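PDB 3D2U: UL18 protein from Human herpesvirus 5, which binds the host inhibitory receptor LILRB1 as a viral MHC class I homologue and so modulates natural killer cell activity. Local coordinates for residues E83-L88 / F117-E122; T123-K128 / T132-P137. The protein carries 4 engineered substitutions. All coordinates share one frame; numbering follows the deposited sequence.

Contact 1 of 2, residues E83-L88 / F117-E122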
ATOM      1  N   GLU A  83       1.467 -21.730 -22.462  1.00 31.72           N
ATOM      2  CA  GLU A  83       2.179 -22.862 -21.908  1.00 42.00           C
ATOM      3  C   GLU A  83       2.177 -22.930 -20.381  1.00 50.42           C
ATOM      4  O   GLU A  83       2.048 -24.019 -19.819  1.00 42.26           O
ATOM      5  CB  GLU A  83       3.582 -22.893 -22.511  1.00 37.46           C
ATOM      6  N   LEU A  84       2.273 -21.793 -19.695  1.00 36.35           N
ATOM      7  CA  LEU A  84       2.242 -21.829 -18.233  1.00 52.34           C
ATOM      8  C   LEU A  84       0.823 -22.060 -17.733  1.00 44.76           C
ATOM      9  O   LEU A  84       0.615 -22.732 -16.728  1.00 38.89           O
ATOM     10  CB  LEU A  84       2.798 -20.533 -17.649  1.00 28.09           C
ATOM     11  CG  LEU A  84       4.291 -20.384 -17.940  1.00 49.16           C
ATOM     12  CD1 LEU A  84       4.792 -19.039 -17.457  1.00 37.36           C
ATOM     13  CD2 LEU A  84       5.048 -21.522 -17.267  1.00 40.51           C
ATOM     14  N   GLU A  85      -0.159 -21.505 -18.436  1.00 29.64           N
ATOM     15  CA  GLU A  85      -1.545 -21.695 -18.032  1.00 39.73           C
ATOM     16  C   GLU A  85      -1.890 -23.185 -18.122  1.00 34.32           C
ATOM     17  O   GLU A  85      -2.524 -23.732 -17.224  1.00 39.33           O
ATOM     18  CB  GLU A  85      -2.470 -20.856 -18.927  1.00 32.84           C
ATOM     19  CG  GLU A  85      -3.971 -21.160 -18.823  1.00 51.46           C
ATOM     20  CD  GLU A  85      -4.477 -21.340 -17.398  1.00 52.76           C
ATOM     21  OE1 GLU A  85      -3.985 -20.656 -16.478  1.00 60.47           O
ATOM     22  OE2 GLU A  85      -5.390 -22.165 -17.203  1.00 46.25           O
ATOM     23  N   ILE A  86      -1.444 -23.836 -19.195  1.00 37.77           N
ATOM     24  CA  ILE A  86      -1.700 -25.254 -19.403  1.00 37.01           C
ATOM     25  C   ILE A  86      -0.986 -26.105 -18.359  1.00 35.63           C
ATOM     26  O   ILE A  86      -1.586 -26.964 -17.732  1.00 39.65           O
ATOM     27  CB  ILE A  86      -1.248 -25.706 -20.829  1.00 42.80           C
ATOM     28  CG1 ILE A  86      -2.202 -25.127 -21.887  1.00 28.05           C
ATOM     29  CG2 ILE A  86      -1.213 -27.232 -20.917  1.00 36.77           C
ATOM     30  CD1 ILE A  86      -1.767 -25.385 -23.315  1.00 31.56           C
ATOM     31  N   ALA A  87       0.299 -25.856 -18.166  1.00 24.26           N
ATOM     32  CA  ALA A  87       1.089 -26.630 -17.220  1.00 39.49           C
ATOM     33  C   ALA A  87       0.852 -26.304 -15.747  1.00 34.73           C
ATOM     34  O   ALA A  87       0.756 -27.211 -14.914  1.00 33.81           O
ATOM     35  CB  ALA A  87       2.569 -26.468 -17.540  1.00 34.29           C
ATOM     36  N   LEU A  88       0.748 -25.019 -15.416  1.00 35.69           N
ATOM     37  CA  LEU A  88       0.585 -24.626 -14.020  1.00 37.30           C
ATOM     38  C   LEU A  88      -0.815 -24.250 -13.552  1.00 35.49           C
ATOM     39  O   LEU A  88      -1.130 -24.418 -12.372  1.00 36.63           O
ATOM     40  CB  LEU A  88       1.512 -23.450 -13.694  1.00 36.69           C
ATOM     41  CG  LEU A  88       3.001 -23.467 -14.044  1.00 38.45           C
ATOM     42  CD1 LEU A  88       3.643 -22.189 -13.504  1.00 28.67           C
ATOM     43  CD2 LEU A  88       3.683 -24.680 -13.458  1.00 34.03           C
ATOM     44  N   PHE A 117      11.410 -13.694 -12.889  1.00 29.24           N
ATOM     45  CA  PHE A 117      10.082 -14.074 -13.351  1.00 47.76           C
ATOM     46  C   PHE A 117       9.219 -14.502 -12.184  1.00 32.78           C
ATOM     47  O   PHE A 117       9.697 -15.097 -11.222  1.00 38.48           O
ATOM     48  CB  PHE A 117      10.136 -15.253 -14.327  1.00 32.51           C
ATOM     49  CG  PHE A 117      10.856 -14.961 -15.600  1.00 44.47           C
ATOM     50  CD1 PHE A 117      12.231 -14.795 -15.609  1.00 29.36           C
ATOM     51  CD2 PHE A 117      10.156 -14.840 -16.792  1.00 41.70           C
ATOM     52  CE1 PHE A 117      12.903 -14.509 -16.785  1.00 33.39           C
ATOM     53  CE2 PHE A 117      10.815 -14.556 -17.974  1.00 30.65           C
ATOM     54  CZ  PHE A 117      12.191 -14.388 -17.977  1.00 36.81           C
ATOM     55  N   GLY A 118       7.936 -14.211 -12.304  1.00 46.29           N
ATOM     56  CA  GLY A 118       6.982 -14.592 -11.293  1.00 28.07           C
ATOM     57  C   GLY A 118       5.681 -14.920 -11.992  1.00 29.12           C
ATOM     58  O   GLY A 118       5.283 -14.221 -12.924  1.00 36.81           O
ATOM     59  N   TRP A 119       5.031 -16.005 -11.589  1.00 28.27           N
ATOM     60  CA  TRP A 119       3.751 -16.337 -12.179  1.00 39.09           C
ATOM     61  C   TRP A 119       2.717 -16.326 -11.068  1.00 40.38           C
ATOM     62  O   TRP A 119       2.965 -16.827  -9.968  1.00 29.01           O
ATOM     63  CB  TRP A 119       3.782 -17.694 -12.890  1.00 42.06           C
ATOM     64  CG  TRP A 119       2.808 -17.721 -14.031  1.00 48.24           C
ATOM     65  CD1 TRP A 119       2.850 -16.954 -15.163  1.00 54.10           C
ATOM     66  CD2 TRP A 119       1.608 -18.477 -14.109  1.00 30.94           C
ATOM     67  NE1 TRP A 119       1.739 -17.182 -15.935  1.00 31.90           N
ATOM     68  CE2 TRP A 119       0.958 -18.120 -15.312  1.00 41.32           C
ATOM     69  CE3 TRP A 119       1.008 -19.421 -13.277  1.00 29.54           C
ATOM     70  CZ2 TRP A 119      -0.252 -18.671 -15.705  1.00 20.69           C
ATOM     71  CZ3 TRP A 119      -0.188 -19.962 -13.665  1.00 56.59           C
ATOM     72  CH2 TRP A 119      -0.814 -19.591 -14.871  1.00 55.56           C
ATOM     73  N   ASP A 120       1.557 -15.751 -11.368  1.00 34.08           N
ATOM     74  CA  ASP A 120       0.483 -15.636 -10.391  1.00 34.97           C
ATOM     75  C   ASP A 120       1.030 -15.107  -9.064  1.00 38.11           C
ATOM     76  O   ASP A 120       0.670 -15.589  -7.996  1.00 34.47           O
ATOM     77  CB  ASP A 120      -0.190 -16.986 -10.179  1.00 27.24           C
ATOM     78  CG  ASP A 120      -1.422 -16.889  -9.320  1.00 35.60           C
ATOM     79  OD1 ASP A 120      -1.985 -15.781  -9.207  1.00 37.51           O
ATOM     80  OD2 ASP A 120      -1.834 -17.923  -8.759  1.00 32.45           O
ATOM     81  N   GLY A 121       1.907 -14.111  -9.148  1.00 39.17           N
ATOM     82  CA  GLY A 121       2.479 -13.509  -7.953  1.00 42.34           C
ATOM     83  C   GLY A 121       3.494 -14.368  -7.213  1.00 53.99           C
ATOM     84  O   GLY A 121       3.930 -14.006  -6.118  1.00 41.42           O
ATOM     85  N   GLU A 122       3.873 -15.498  -7.806  1.00 35.60           N
ATOM     86  CA  GLU A 122       4.829 -16.427  -7.204  1.00 39.09           C
ATOM     87  C   GLU A 122       6.144 -16.389  -7.949  1.00 34.25           C
ATOM     88  O   GLU A 122       6.168 -16.514  -9.168  1.00 36.40           O
ATOM     89  CB  GLU A 122       4.291 -17.859  -7.286  1.00 26.24           C
ATOM     90  CG  GLU A 122       2.937 -18.071  -6.643  1.00 39.64           C
ATOM     91  CD  GLU A 122       2.964 -17.853  -5.144  1.00 45.33           C
ATOM     92  OE1 GLU A 122       3.937 -18.288  -4.494  1.00 39.20           O
ATOM     93  OE2 GLU A 122       2.002 -17.268  -4.608  1.00 40.53           O
TER

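Contact 2 of 2, residues T123-K128 / T132-P137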
ATOM      1  N   THR A 123       7.250 -16.242  -7.237  1.00 33.27           N
ATOM      2  CA  THR A 123       8.528 -16.248  -7.937  1.00 40.62           C
ATOM      3  C   THR A 123       8.727 -17.604  -8.605  1.00 49.94           C
ATOM      4  O   THR A 123       8.592 -18.657  -7.977  1.00 31.27           O
ATOM      5  CB  THR A 123       9.704 -15.960  -6.996  1.00 41.81           C
ATOM      6  OG1 THR A 123       9.494 -14.695  -6.358  1.00 41.51           O
ATOM      7  CG2 THR A 123      11.010 -15.914  -7.786  1.00 35.51           C
ATOM      8  N   LEU A 124       9.046 -17.549  -9.891  1.00 39.27           N
ATOM      9  CA  LEU A 124       9.243 -18.722 -10.729  1.00 48.43           C
ATOM     10  C   LEU A 124      10.736 -19.049 -10.920  1.00 51.16           C
ATOM     11  O   LEU A 124      11.160 -20.201 -10.748  1.00 38.39           O
ATOM     12  CB  LEU A 124       8.564 -18.445 -12.068  1.00 47.07           C
ATOM     13  CG  LEU A 124       8.581 -19.419 -13.242  1.00 34.19           C
ATOM     14  CD1 LEU A 124       7.936 -20.730 -12.829  1.00 53.81           C
ATOM     15  CD2 LEU A 124       7.809 -18.794 -14.410  1.00 34.44           C
ATOM     16  N   MET A 125      11.518 -18.031 -11.284  1.00 29.45           N
ATOM     17  CA  MET A 125      12.968 -18.158 -11.473  1.00 46.70           C
ATOM     18  C   MET A 125      13.666 -16.792 -11.490  1.00 50.73           C
ATOM     19  O   MET A 125      13.080 -15.780 -11.880  1.00 41.60           O
ATOM     20  CB  MET A 125      13.287 -18.926 -12.759  1.00 36.62           C
ATOM     21  CG  MET A 125      12.590 -18.398 -13.984  1.00 44.46           C
ATOM     22  SD  MET A 125      13.114 -19.267 -15.448  1.00 64.93           S
ATOM     23  CE  MET A 125      11.554 -19.777 -16.123  1.00 57.98           C
ATOM     24  N   GLU A 126      14.924 -16.783 -11.060  1.00 54.02           N
ATOM     25  CA  GLU A 126      15.717 -15.566 -10.976  1.00 29.32           C
ATOM     26  C   GLU A 126      17.154 -15.774 -11.438  1.00 52.80           C
ATOM     27  O   GLU A 126      17.629 -16.906 -11.540  1.00 49.11           O
ATOM     28  CB  GLU A 126      15.714 -15.052  -9.531  1.00 47.71           C
ATOM     29  CG  GLU A 126      14.318 -14.897  -8.937  1.00 37.82           C
ATOM     30  CD  GLU A 126      14.330 -14.328  -7.530  1.00 57.45           C
ATOM     31  OE1 GLU A 126      14.104 -13.108  -7.381  1.00 46.41           O
ATOM     32  OE2 GLU A 126      14.565 -15.101  -6.574  1.00 47.97           O
ATOM     33  N   LEU A 127      17.829 -14.662 -11.721  1.00 41.60           N
ATOM     34  CA  LEU A 127      19.220 -14.657 -12.162  1.00 36.00           C
ATOM     35  C   LEU A 127      19.876 -13.449 -11.499  1.00 44.53           C
ATOM     36  O   LEU A 127      19.514 -12.307 -11.781  1.00 52.10           O
ATOM     37  CB  LEU A 127      19.302 -14.535 -13.688  1.00 42.63           C
ATOM     38  CG  LEU A 127      20.718 -14.550 -14.274  1.00 48.78           C
ATOM     39  CD1 LEU A 127      21.375 -15.884 -13.959  1.00 42.08           C
ATOM     40  CD2 LEU A 127      20.677 -14.327 -15.778  1.00 46.83           C
ATOM     41  N   LYS A 128      20.829 -13.713 -10.608  1.00 58.03           N
ATOM     42  CA  LYS A 128      21.510 -12.663  -9.885  1.00 55.60           C
ATOM     43  C   LYS A 128      23.009 -12.763  -9.998  1.00 56.61           C
ATOM     44  O   LYS A 128      23.547 -13.500 -10.812  1.00 54.47           O
ATOM     45  CB  LYS A 128      21.176 -12.700  -8.404  1.00 42.42           C
ATOM     46  CG  LYS A 128      19.697 -12.666  -8.076  1.00 57.32           C
ATOM     47  CD  LYS A 128      19.471 -13.038  -6.631  1.00 55.50           C
ATOM     48  CE  LYS A 128      17.988 -13.038  -6.313  1.00 52.15           C
ATOM     49  NZ  LYS A 128      17.517 -11.702  -5.856  1.00 52.04           N
ATOM     50  N   THR A 132      25.013 -16.194 -13.983  1.00 59.15           N
ATOM     51  CA  THR A 132      25.313 -17.439 -14.679  1.00 49.78           C
ATOM     52  C   THR A 132      24.390 -18.591 -14.210  1.00 53.81           C
ATOM     53  O   THR A 132      24.049 -19.463 -15.009  1.00 58.57           O
ATOM     54  CB  THR A 132      26.808 -17.852 -14.472  1.00 55.58           C
ATOM     55  OG1 THR A 132      27.002 -18.330 -13.135  1.00 55.59           O
ATOM     56  CG2 THR A 132      27.727 -16.651 -14.694  1.00 45.92           C
ATOM     57  N   LEU A 133      23.959 -18.561 -12.940  1.00 50.87           N
ATOM     58  CA  LEU A 133      23.116 -19.618 -12.348  1.00 52.12           C
ATOM     59  C   LEU A 133      21.659 -19.249 -11.972  1.00 58.02           C
ATOM     60  O   LEU A 133      21.436 -18.517 -11.004  1.00 51.54           O
ATOM     61  CB  LEU A 133      23.842 -20.197 -11.100  1.00 59.46           C
ATOM     62  CG  LEU A 133      23.448 -20.000  -9.614  1.00 55.09           C
ATOM     63  CD1 LEU A 133      23.079 -21.353  -9.006  1.00 47.94           C
ATOM     64  CD2 LEU A 133      24.607 -19.409  -8.796  1.00 58.18           C
ATOM     65  N   TRP A 134      20.669 -19.767 -12.708  1.00 54.32           N
ATOM     66  CA  TRP A 134      19.257 -19.474 -12.382  1.00 50.52           C
ATOM     67  C   TRP A 134      18.785 -20.240 -11.149  1.00 38.20           C
ATOM     68  O   TRP A 134      19.121 -21.404 -10.969  1.00 68.33           O
ATOM     69  CB  TRP A 134      18.294 -19.842 -13.528  1.00 50.04           C
ATOM     70  CG  TRP A 134      18.362 -18.983 -14.757  1.00 43.98           C
ATOM     71  CD1 TRP A 134      19.205 -19.144 -15.814  1.00 52.73           C
ATOM     72  CD2 TRP A 134      17.544 -17.838 -15.067  1.00 45.75           C
ATOM     73  NE1 TRP A 134      18.969 -18.182 -16.764  1.00 51.89           N
ATOM     74  CE2 TRP A 134      17.961 -17.368 -16.333  1.00 44.52           C
ATOM     75  CE3 TRP A 134      16.509 -17.170 -14.400  1.00 47.06           C
ATOM     76  CZ2 TRP A 134      17.377 -16.249 -16.948  1.00 47.03           C
ATOM     77  CZ3 TRP A 134      15.927 -16.054 -15.017  1.00 50.48           C
ATOM     78  CH2 TRP A 134      16.367 -15.608 -16.279  1.00 42.72           C
ATOM     79  N   THR A 135      18.011 -19.579 -10.301  1.00 38.37           N
ATOM     80  CA  THR A 135      17.455 -20.223  -9.128  1.00 42.88           C
ATOM     81  C   THR A 135      15.961 -20.374  -9.407  1.00 56.42           C
ATOM     82  O   THR A 135      15.464 -19.829 -10.402  1.00 40.21           O
ATOM     83  CB  THR A 135      17.696 -19.397  -7.856  1.00 49.88           C
ATOM     84  OG1 THR A 135      17.274 -18.046  -8.061  1.00 50.89           O
ATOM     85  CG2 THR A 135      19.181 -19.417  -7.492  1.00 45.50           C
ATOM     86  N   GLY A 136      15.253 -21.115  -8.556  1.00 43.71           N
ATOM     87  CA  GLY A 136      13.834 -21.353  -8.784  1.00 28.96           C
ATOM     88  C   GLY A 136      12.876 -20.858  -7.720  1.00 29.96           C
ATOM     89  O   GLY A 136      13.227 -19.986  -6.927  1.00 49.33           O
ATOM     90  N   PRO A 137      11.646 -21.402  -7.671  1.00 36.54           N
ATOM     91  CA  PRO A 137      10.701 -20.936  -6.651  1.00 43.25           C
ATOM     92  C   PRO A 137      11.160 -21.230  -5.241  1.00 52.62           C
ATOM     93  O   PRO A 137      12.110 -21.986  -5.016  1.00 53.19           O
ATOM     94  CB  PRO A 137       9.421 -21.714  -6.966  1.00 26.04           C
ATOM     95  CG  PRO A 137       9.550 -22.042  -8.420  1.00 41.85           C
ATOM     96  CD  PRO A 137      11.012 -22.400  -8.549  1.00 37.09           C
TER
HETATM   97  O   HOH W   1      14.751 -17.826  -7.704  1.00 49.15           O

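Contact 1 of 2, residues E83-L88 / F117-E122
The indole of Trp119 reaches from the sheet to helix 62-88 and takes Leu84 over one of its faces. Leu84 CD1 sits 4.0 Å from the centroid of the five-membered ring of Trp119, 27° off its normal, which makes this a CH-pi contact. Beside that methyl, over the same face, Leu84 CB lies 3.8 Å above the indole plane, nearest CE2 and displaced toward the rim. With CG of Trp119 set anti to its own backbone N (chi1 -151°), the ring is carried across the gap to the helix; the axes of 83-88 and 117-119 come no closer than 11.6 Å and make an angle of 55°. One turn further along the helix, Leu88 CD1 packs obliquely against Trp119 at 3.8 Å from CE3. The spacing of four residues puts both leucines on the same side of the helix, the side turned to the sheet. At the far rim of the indole the chemistry changes: Glu85 OE1 lies in the ring plane, 3.7 Å from Trp119 CH2, where the slightly positive C-H edge suits a carboxylate oxygen. Just past Trp119 the chain reverses in a type I' turn, and Gly121 fits its positive phi. Leu96 of the neighbouring strand also touches both Leu84 and Trp119, and Leu84 packs on an apolar side chain of the bound peptide. The site therefore lies where a helix of the class I platform rests on its sheet, at one end of the peptide groove. No hydrogen bond crosses between the segments; aromatic and branched aliphatic chains join helix to sheet by dispersion, with a probably modest electrostatic contribution from Glu85.

Contact 2 of 2, residues T123-K128 / T132-P137
Residues 123-128 and 132-137 run nearly antiparallel, their end-to-end directions 160° apart, and are joined by a single hydrogen-bonded bridge in which Glu126 N donates to Thr135 O at 3.2 Å and Thr135 N to Glu126 O at 3.0 Å. Toward residue 137 the pairing lapses: Pro137 has no N-H to offer, and its CD instead lies 3.1 Å from Leu124 O. Beyond the bridge in the other direction, the indole of Trp134 lies against the strand. Leu127 CB stands over the six-membered ring of Trp134, 3.8 Å from its centroid and almost on the normal, as a CH-pi contact, and Leu127 CD2 extends the cover toward CZ2. Met125 meets the same indole obliquely, its SD 4.6 Å from the six-membered centroid in a Met-aromatic contact; with chi1 at 52°, CG and SD of Met125 both come to about 4.1 Å from Trp134 CE3. Its flexible thioether suits a place against the indole, where both Met125 and Trp134 also touch Ile155 of helix 148-156, and both pack on an apolar side chain of the bound peptide. Trp134 NE1 is satisfied by Thr163. Glu126 and Thr135 carry the polar part: one water gives hydrogens to Glu126 OE2 and Gly136 O and accepts one from Thr135 OG1 at 2.6 Å. Glu126 OE1 is hydrogen-bonded to Tyr114, so both carboxylate oxygens have partners. The chemistry thus divides along the strand edge, with two backbone bonds and a water tying the connecting segment to strand 122-127, at the edge of the sheet within this chain, and sulfur, aliphatic and aromatic groups packing beside them.

How the contacts relate
Both contacts belong to the peptide-binding platform and share one sheet, in which 110-119 and 122-127 are adjacent strands. Contact 1 is buried and spans from helix to sheet; contact 2 is only partly buried and lines the sheet's outer edge, where an edge strand has backbone groups to offer the following segment and water can bridge the two. Phe117 couples them: its N and O probably bond to Met125 O and Leu124 N, 2.9 Å each, and its ring packs on Trp134. Since Leu124 and Met125 both face Phe117, the strand carries a classic beta bulge there. Each contact centres on a tryptophan packed by leucine, in apolar packing between layers for contact 1 and beside polar bonding at the sheet's edge for contact 2.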